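Local coordinates for protein C-domain type II peptide synthetase (Streptomyces globisporus, PDB 4ZNM) that belongs to the condensation domain family of peptide synthetases, as a stand-alone type II C-domain with the two-lobed fold of CoA-dependent acyltransferases, at residues A162-Y176 and V374-L388. Numbering follows the deposited sequence.
Sequences AWAMHVIARDLLNLY and VHAPASEGPEQAGDL
Trp163 and His166 both set CG anti to the backbone N (chi1 178° and 169°), and this places the two rings on opposite sides of Pro377. CG of Pro377 sits over the centre of the Trp163 six-membered ring, 3.3 Å from its centroid and almost on the ring normal. The same CG lies over one face of His166, but toward the rim, 3.4 Å from CD2. The proline is thus held between two rings by CH-pi contacts, although its own position is poorly ordered. His375 lies nearly parallel to the Trp163 six-membered ring, planes 11° apart, but slid so far that the rings barely overlap. Trp163 NE1 is taken up elsewhere, by the carbonyl of Glu304. Beside this group, Ala162 CB packs on Val374 CG1 at 3.5 Å. Water 1 bridges Trp163 N and His375 O.

The fold is that of a condensation domain, with two lobes each built on a mixed sheet. Residues 374-382 run from strand 366-373 of one sheet to edge strand 383-385 of the other, so this crossing touches the start of helix 162-180, then leaves it, and 385-388 return beside its later turns. Met165, Ile168, Ala169, Leu172 and Leu173 pack on strands 47-55 and 148-156 of the sheet that contains 383-385.

Glu383 returns toward the His166 ring, its OE2 3.8 Å from CE1. A type II' turn, Ala385 to Leu388, then joins strands 383-385 and 388-392 as a hairpin. Ala385 CB meets Leu173 CB at 3.9 Å. Leu388 CD1 reaches Tyr176 CE2, crossing the tyrosine at about a right angle. Water 3 links Tyr176 OH to Asp387 OD1; the hydroxyl also accepts a hydrogen bond from Asp59 N, and a sodium ion lies about 5 Å from the Asp387 side chain.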
ATOM      1  N   ALA A 162       3.361  -1.596   3.635  1.00 18.03           N
ATOM      2  CA  ALA A 162       3.770  -0.267   4.125  1.00 19.71           C
ATOM      3  C   ALA A 162       4.214  -0.328   5.583  1.00 20.49           C
ATOM      4  O   ALA A 162       5.256   0.228   5.949  1.00 23.77           O
ATOM      5  CB  ALA A 162       2.662   0.745   3.938  1.00 21.51           C
ATOM      6  N   TRP A 163       3.477  -1.055   6.403  1.00 21.40           N
ATOM      7  CA  TRP A 163       3.810  -1.162   7.828  1.00 20.00           C
ATOM      8  C   TRP A 163       5.170  -1.836   7.987  1.00 22.84           C
ATOM      9  O   TRP A 163       6.025  -1.401   8.788  1.00 22.13           O
ATOM     10  CB  TRP A 163       2.702  -1.931   8.580  1.00 20.62           C
ATOM     11  CG  TRP A 163       2.948  -2.159  10.048  1.00 29.99           C
ATOM     12  CD1 TRP A 163       3.862  -2.984  10.595  1.00 34.49           C
ATOM     13  CD2 TRP A 163       2.222  -1.583  11.144  1.00 62.53           C
ATOM     14  NE1 TRP A 163       3.771  -2.958  11.957  1.00 43.66           N
ATOM     15  CE2 TRP A 163       2.773  -2.105  12.323  1.00 64.94           C
ATOM     16  CE3 TRP A 163       1.174  -0.668  11.238  1.00 95.36           C
ATOM     17  CZ2 TRP A 163       2.309  -1.752  13.587  1.00 84.25           C
ATOM     18  CZ3 TRP A 163       0.714  -0.313  12.493  1.00 99.12           C
ATOM     19  CH2 TRP A 163       1.284  -0.853  13.652  1.00 96.20           C
ATOM     20  N   ALA A 164       5.410  -2.860   7.178  1.00 19.09           N
ATOM     21  CA  ALA A 164       6.701  -3.554   7.206  1.00 18.23           C
ATOM     22  C   ALA A 164       7.856  -2.635   6.841  1.00 17.54           C
ATOM     23  O   ALA A 164       8.944  -2.780   7.379  1.00 18.55           O
ATOM     24  CB  ALA A 164       6.694  -4.774   6.253  1.00 25.00           C
HETATM   25  N   MSE A 165       7.632  -1.714   5.906  1.00 15.71           N
HETATM   26  CA  MSE A 165       8.690  -0.793   5.465  1.00 18.69           C
HETATM   27  C   MSE A 165       9.048   0.172   6.628  1.00 18.33           C
HETATM   28  O   MSE A 165      10.195   0.505   6.851  1.00 17.36           O
HETATM   29  CB  MSE A 165       8.254   0.012   4.236  1.00 20.02           C
HETATM   30  CG  MSE A 165       8.168  -0.772   2.943  1.00 80.57           C
HETATM   31 SE   MSE A 165       9.882  -1.395   2.311  1.00100.66          SE
HETATM   32  CE  MSE A 165      10.851   0.272   2.339  1.00160.78           C
ATOM     33  N   HIS A 166       8.050   0.592   7.371  1.00 19.81           N
ATOM     34  CA  HIS A 166       8.296   1.417   8.565  1.00 19.60           C
ATOM     35  C   HIS A 166       9.167   0.617   9.559  1.00 26.72           C
ATOM     36  O   HIS A 166      10.173   1.138  10.054  1.00 26.81           O
ATOM     37  CB  HIS A 166       6.991   1.854   9.171  1.00 22.35           C
ATOM     38  CG  HIS A 166       7.131   2.471  10.522  1.00 36.82           C
ATOM     39  ND1 HIS A 166       7.052   3.833  10.729  1.00 47.07           N
ATOM     40  CD2 HIS A 166       7.352   1.915  11.742  1.00 42.78           C
ATOM     41  CE1 HIS A 166       7.214   4.090  12.016  1.00 48.58           C
ATOM     42  NE2 HIS A 166       7.402   2.944  12.653  1.00 42.97           N
ATOM     43  N   VAL A 167       8.831  -0.656   9.791  1.00 23.34           N
ATOM     44  CA  VAL A 167       9.611  -1.527  10.682  1.00 18.94           C
ATOM     45  C   VAL A 167      11.057  -1.713  10.179  1.00 18.81           C
ATOM     46  O   VAL A 167      12.016  -1.662  10.970  1.00 21.50           O
ATOM     47  CB  VAL A 167       8.917  -2.898  10.872  1.00 23.89           C
ATOM     48  CG1 VAL A 167       9.838  -3.890  11.626  1.00 21.96           C
ATOM     49  CG2 VAL A 167       7.586  -2.736  11.665  1.00 21.55           C
ATOM     50  N   ILE A 168      11.239  -1.901   8.872  1.00 19.07           N
ATOM     51  CA  ILE A 168      12.562  -2.145   8.304  1.00 17.66           C
ATOM     52  C   ILE A 168      13.486  -0.939   8.538  1.00 19.19           C
ATOM     53  O   ILE A 168      14.675  -1.081   8.843  1.00 21.85           O
ATOM     54  CB  ILE A 168      12.448  -2.456   6.821  1.00 19.14           C
ATOM     55  CG1 ILE A 168      11.768  -3.824   6.622  1.00 20.25           C
ATOM     56  CG2 ILE A 168      13.847  -2.440   6.133  1.00 22.25           C
ATOM     57  CD1 ILE A 168      11.337  -4.076   5.170  1.00 22.73           C
ATOM     58  N   ALA A 169      12.929   0.248   8.345  1.00 17.92           N
ATOM     59  CA  ALA A 169      13.674   1.477   8.479  1.00 23.56           C
ATOM     60  C   ALA A 169      14.049   1.665   9.949  1.00 28.04           C
ATOM     61  O   ALA A 169      15.190   2.013  10.267  1.00 21.67           O
ATOM     62  CB  ALA A 169      12.864   2.655   7.950  1.00 23.11           C
ATOM     63  N   ARG A 170      13.111   1.365  10.844  1.00 20.72           N
ATOM     64  CA  ARG A 170      13.365   1.558  12.274  1.00 19.19           C
ATOM     65  C   ARG A 170      14.448   0.606  12.730  1.00 21.24           C
ATOM     66  O   ARG A 170      15.412   1.007  13.406  1.00 20.65           O
ATOM     67  CB  ARG A 170      12.117   1.363  13.128  1.00 25.13           C
ATOM     68  CG  ARG A 170      12.469   1.484  14.621  1.00 30.86           C
ATOM     69  CD  ARG A 170      11.614   0.717  15.507  1.00 53.79           C
ATOM     70  NE  ARG A 170      11.620  -0.717  15.252  1.00 57.01           N
ATOM     71  CZ  ARG A 170      10.801  -1.540  15.893  1.00 49.06           C
ATOM     72  NH1 ARG A 170       9.986  -1.028  16.799  1.00 52.38           N
ATOM     73  NH2 ARG A 170      10.785  -2.853  15.646  1.00 35.21           N
ATOM     74  N   ASP A 171      14.296  -0.656  12.361  1.00 18.98           N
ATOM     75  CA  ASP A 171      15.261  -1.670  12.726  1.00 23.13           C
ATOM     76  C   ASP A 171      16.640  -1.323  12.157  1.00 20.95           C
ATOM     77  O   ASP A 171      17.644  -1.468  12.839  1.00 19.18           O
ATOM     78  CB  ASP A 171      14.804  -3.019  12.209  1.00 20.69           C
ATOM     79  CG  ASP A 171      13.612  -3.601  12.998  1.00 28.57           C
ATOM     80  OD1 ASP A 171      13.074  -2.926  13.920  1.00 23.59           O
ATOM     81  OD2 ASP A 171      13.229  -4.751  12.678  1.00 26.47           O
ATOM     82  N   LEU A 172      16.671  -0.912  10.896  1.00 21.92           N
ATOM     83  CA  LEU A 172      17.933  -0.625  10.205  1.00 22.01           C
ATOM     84  C   LEU A 172      18.726   0.454  10.906  1.00 20.72           C
ATOM     85  O   LEU A 172      19.912   0.293  11.166  1.00 23.59           O
ATOM     86  CB  LEU A 172      17.677  -0.189   8.774  1.00 19.32           C
ATOM     87  CG  LEU A 172      18.891   0.351   8.023  1.00 22.46           C
ATOM     88  CD1 LEU A 172      19.853  -0.799   7.796  1.00 24.31           C
ATOM     89  CD2 LEU A 172      18.474   1.004   6.730  1.00 25.81           C
ATOM     90  N   LEU A 173      18.062   1.571  11.194  1.00 21.94           N
ATOM     91  CA  LEU A 173      18.752   2.698  11.802  1.00 22.47           C
ATOM     92  C   LEU A 173      19.104   2.436  13.268  1.00 22.55           C
ATOM     93  O   LEU A 173      20.107   2.955  13.772  1.00 20.42           O
ATOM     94  CB  LEU A 173      17.906   3.960  11.622  1.00 21.25           C
ATOM     95  CG  LEU A 173      17.769   4.260  10.096  1.00 27.42           C
ATOM     96  CD1 LEU A 173      17.015   5.530   9.903  1.00 34.47           C
ATOM     97  CD2 LEU A 173      19.111   4.412   9.405  1.00 33.02           C
ATOM     98  N   ASN A 174      18.330   1.591  13.934  1.00 20.98           N
ATOM     99  CA  ASN A 174      18.671   1.156  15.299  1.00 22.76           C
ATOM    100  C   ASN A 174      19.905   0.249  15.292  1.00 23.65           C
ATOM    101  O   ASN A 174      20.832   0.445  16.062  1.00 24.17           O
ATOM    102  CB  ASN A 174      17.478   0.432  15.913  1.00 21.61           C
ATOM    103  CG  ASN A 174      17.771  -0.154  17.278  1.00 23.93           C
ATOM    104  OD1 ASN A 174      18.504  -1.136  17.412  1.00 29.11           O
ATOM    105  ND2 ASN A 174      17.157   0.422  18.297  1.00 26.28           N
ATOM    106  N   LEU A 175      19.916  -0.749  14.406  1.00 21.70           N
ATOM    107  CA  LEU A 175      21.056  -1.663  14.325  1.00 18.27           C
ATOM    108  C   LEU A 175      22.337  -0.891  13.900  1.00 20.42           C
ATOM    109  O   LEU A 175      23.437  -1.188  14.363  1.00 18.82           O
ATOM    110  CB  LEU A 175      20.759  -2.805  13.341  1.00 21.65           C
ATOM    111  CG  LEU A 175      19.638  -3.737  13.844  1.00 22.92           C
ATOM    112  CD1 LEU A 175      19.197  -4.647  12.754  1.00 25.92           C
ATOM    113  CD2 LEU A 175      20.066  -4.565  15.100  1.00 29.89           C
ATOM    114  N   TYR A 176      22.177   0.079  13.006  1.00 20.31           N
ATOM    115  CA  TYR A 176      23.279   0.956  12.599  1.00 21.94           C
ATOM    116  C   TYR A 176      23.823   1.725  13.816  1.00 24.31           C
ATOM    117  O   TYR A 176      25.017   1.697  14.106  1.00 26.82           O
ATOM    118  CB  TYR A 176      22.803   1.941  11.496  1.00 17.29           C
ATOM    119  CG  TYR A 176      23.781   3.062  11.234  1.00 17.46           C
ATOM    120  CD1 TYR A 176      24.828   2.880  10.344  1.00 22.98           C
ATOM    121  CD2 TYR A 176      23.660   4.293  11.856  1.00 26.27           C
ATOM    122  CE1 TYR A 176      25.726   3.870  10.093  1.00 20.17           C
ATOM    123  CE2 TYR A 176      24.574   5.311  11.619  1.00 20.34           C
ATOM    124  CZ  TYR A 176      25.607   5.087  10.738  1.00 24.35           C
ATOM    125  OH  TYR A 176      26.513   6.065  10.477  1.00 23.57           O
ATOM    126  N   VAL A 374      -3.166   3.868   3.629  1.00 29.17           N
ATOM    127  CA  VAL A 374      -1.909   3.268   4.005  1.00 30.54           C
ATOM    128  C   VAL A 374      -1.904   3.014   5.499  1.00 30.40           C
ATOM    129  O   VAL A 374      -2.208   3.901   6.293  1.00 28.24           O
ATOM    130  CB  VAL A 374      -0.725   4.178   3.616  1.00 36.50           C
ATOM    131  CG1 VAL A 374       0.581   3.584   4.093  1.00 45.68           C
ATOM    132  CG2 VAL A 374      -0.671   4.357   2.137  1.00 35.34           C
ATOM    133  N   HIS A 375      -1.536   1.800   5.874  1.00 26.21           N
ATOM    134  CA  HIS A 375      -1.478   1.411   7.271  1.00 32.04           C
ATOM    135  C   HIS A 375      -0.024   1.336   7.725  1.00 30.27           C
ATOM    136  O   HIS A 375       0.762   0.502   7.270  1.00 31.35           O
ATOM    137  CB  HIS A 375      -2.185   0.070   7.476  1.00 32.89           C
ATOM    138  CG  HIS A 375      -2.094  -0.442   8.875  1.00 62.67           C
ATOM    139  ND1 HIS A 375      -2.921  -0.008   9.890  1.00 72.31           N
ATOM    140  CD2 HIS A 375      -1.264  -1.356   9.432  1.00 78.46           C
ATOM    141  CE1 HIS A 375      -2.599  -0.627  11.012  1.00 78.98           C
ATOM    142  NE2 HIS A 375      -1.597  -1.451  10.761  1.00 79.99           N
ATOM    143  N   ALA A 376       0.343   2.233   8.614  1.00 33.63           N
ATOM    144  CA  ALA A 376       1.716   2.312   9.073  1.00 46.68           C
ATOM    145  C   ALA A 376       1.717   2.869  10.490  1.00 51.56           C
ATOM    146  O   ALA A 376       0.880   3.699  10.813  1.00 47.59           O
ATOM    147  CB  ALA A 376       2.542   3.184   8.136  1.00 48.94           C
ATOM    148  N   PRO A 377       2.639   2.405  11.345  1.00 66.78           N
ATOM    149  CA  PRO A 377       2.589   2.906  12.723  1.00 70.96           C
ATOM    150  C   PRO A 377       2.595   4.443  12.796  1.00 65.57           C
ATOM    151  O   PRO A 377       3.120   5.125  11.892  1.00 56.63           O
ATOM    152  CB  PRO A 377       3.848   2.307  13.357  1.00 72.54           C
ATOM    153  CG  PRO A 377       4.128   1.094  12.553  1.00 66.70           C
ATOM    154  CD  PRO A 377       3.745   1.455  11.151  1.00 65.03           C
ATOM    155  N   ALA A 378       1.987   4.976  13.856  1.00 79.87           N
ATOM    156  CA  ALA A 378       1.847   6.418  14.030  1.00 79.44           C
ATOM    157  C   ALA A 378       3.212   7.085  14.216  1.00 79.04           C
ATOM    158  O   ALA A 378       4.064   6.585  14.964  1.00 68.65           O
ATOM    159  CB  ALA A 378       0.944   6.715  15.222  1.00 77.42           C
ATOM    160  N   SER A 379       3.412   8.207  13.526  1.00 88.25           N
ATOM    161  CA  SER A 379       4.610   9.026  13.699  1.00 93.26           C
ATOM    162  C   SER A 379       4.276  10.484  13.479  1.00 86.54           C
ATOM    163  O   SER A 379       3.675  10.846  12.468  1.00 84.50           O
ATOM    164  CB  SER A 379       5.728   8.621  12.731  1.00 93.83           C
ATOM    165  OG  SER A 379       6.878   9.448  12.916  1.00 88.64           O
ATOM    166  N   GLU A 380       4.684  11.325  14.419  1.00 94.91           N
ATOM    167  CA  GLU A 380       4.530  12.755  14.238  1.00 97.36           C
ATOM    168  C   GLU A 380       5.873  13.412  14.400  1.00 99.83           C
ATOM    169  O   GLU A 380       6.392  13.557  15.511  1.00 97.35           O
ATOM    170  CB  GLU A 380       3.519  13.349  15.214  1.00107.85           C
ATOM    171  CG  GLU A 380       2.675  14.434  14.559  1.00112.20           C
ATOM    172  CD  GLU A 380       1.790  15.182  15.541  1.00106.84           C
ATOM    173  OE1 GLU A 380       1.901  14.931  16.763  1.00104.76           O
ATOM    174  OE2 GLU A 380       0.993  16.030  15.087  1.00102.23           O
ATOM    175  N   GLY A 381       6.435  13.792  13.263  1.00 85.77           N
ATOM    176  CA  GLY A 381       7.704  14.474  13.231  1.00 81.20           C
ATOM    177  C   GLY A 381       8.875  13.576  12.903  1.00 71.96           C
ATOM    178  O   GLY A 381       8.728  12.398  12.541  1.00 61.47           O
ATOM    179  N   PRO A 382      10.067  14.152  12.995  1.00 65.97           N
ATOM    180  CA  PRO A 382      11.287  13.369  12.829  1.00 56.12           C
ATOM    181  C   PRO A 382      11.521  12.410  13.992  1.00 37.32           C
ATOM    182  O   PRO A 382      11.210  12.738  15.135  1.00 41.69           O
ATOM    183  CB  PRO A 382      12.374  14.443  12.769  1.00 56.99           C
ATOM    184  CG  PRO A 382      11.655  15.679  12.310  1.00 67.43           C
ATOM    185  CD  PRO A 382      10.330  15.602  12.972  1.00 73.87           C
ATOM    186  N   GLU A 383      12.081  11.246  13.684  1.00 32.92           N
ATOM    187  CA  GLU A 383      12.465  10.259  14.687  1.00 35.19           C
ATOM    188  C   GLU A 383      13.983  10.239  14.813  1.00 30.45           C
ATOM    189  O   GLU A 383      14.671  10.745  13.943  1.00 28.18           O
ATOM    190  CB  GLU A 383      11.956   8.878  14.295  1.00 55.23           C
ATOM    191  CG  GLU A 383      10.584   8.901  13.649  1.00 82.71           C
ATOM    192  CD  GLU A 383       9.708   7.781  14.139  1.00 90.30           C
ATOM    193  OE1 GLU A 383       9.350   7.818  15.337  1.00 87.68           O
ATOM    194  OE2 GLU A 383       9.385   6.877  13.329  1.00 89.89           O
ATOM    195  N   GLN A 384      14.503   9.640  15.880  1.00 27.38           N
ATOM    196  CA  GLN A 384      15.936   9.590  16.090  1.00 28.61           C
ATOM    197  C   GLN A 384      16.409   8.205  16.452  1.00 28.98           C
ATOM    198  O   GLN A 384      15.760   7.490  17.233  1.00 33.77           O
ATOM    199  CB  GLN A 384      16.326  10.583  17.185  1.00 32.25           C
ATOM    200  CG  GLN A 384      17.828  10.698  17.405  1.00 25.84           C
ATOM    201  CD  GLN A 384      18.165  11.663  18.501  1.00 42.44           C
ATOM    202  OE1 GLN A 384      17.745  11.493  19.646  1.00 42.02           O
ATOM    203  NE2 GLN A 384      18.907  12.705  18.149  1.00 40.17           N
ATOM    204  N   ALA A 385      17.537   7.816  15.859  1.00 25.38           N
ATOM    205  CA  ALA A 385      18.229   6.591  16.238  1.00 32.75           C
ATOM    206  C   ALA A 385      19.691   6.962  16.429  1.00 27.27           C
ATOM    207  O   ALA A 385      20.422   7.268  15.476  1.00 25.03           O
ATOM    208  CB  ALA A 385      18.053   5.480  15.189  1.00 32.09           C
ATOM    209  N   GLY A 386      20.113   6.987  17.688  1.00 28.65           N
ATOM    210  CA  GLY A 386      21.466   7.380  18.008  1.00 24.18           C
ATOM    211  C   GLY A 386      21.744   8.801  17.570  1.00 28.09           C
ATOM    212  O   GLY A 386      21.056   9.726  18.004  1.00 29.71           O
ATOM    213  N   ASP A 387      22.741   8.975  16.705  1.00 23.67           N
ATOM    214  CA  ASP A 387      23.080  10.302  16.222  1.00 25.88           C
ATOM    215  C   ASP A 387      22.438  10.623  14.873  1.00 26.48           C
ATOM    216  O   ASP A 387      22.741  11.650  14.302  1.00 29.11           O
ATOM    217  CB  ASP A 387      24.605  10.469  16.141  1.00 29.47           C
ATOM    218  CG  ASP A 387      25.250   9.740  14.982  1.00 36.33           C
ATOM    219  OD1 ASP A 387      24.600   8.929  14.272  1.00 37.89           O
ATOM    220  OD2 ASP A 387      26.470   9.979  14.793  1.00 35.86           O
ATOM    221  N   LEU A 388      21.572   9.735  14.365  1.00 25.64           N
ATOM    222  CA  LEU A 388      20.807  10.015  13.146  1.00 26.77           C
ATOM    223  C   LEU A 388      19.332  10.341  13.412  1.00 27.89           C
ATOM    224  O   LEU A 388      18.649   9.618  14.131  1.00 33.44           O
ATOM    225  CB  LEU A 388      20.857   8.844  12.207  1.00 26.84           C
ATOM    226  CG  LEU A 388      21.993   8.757  11.225  1.00 29.87           C
ATOM    227  CD1 LEU A 388      21.727   7.512  10.415  1.00 25.83           C
ATOM    228  CD2 LEU A 388      22.101  10.011  10.330  1.00 37.78           C
TER
HETATM  229  O   HOH W   1       0.611  -1.852   5.794  1.00 21.09           O
HETATM  230  O   HOH W   2      21.161   5.592  13.602  1.00 29.30           O
HETATM  231  O   HOH W   3      26.280   8.215  12.188  1.00 30.46           O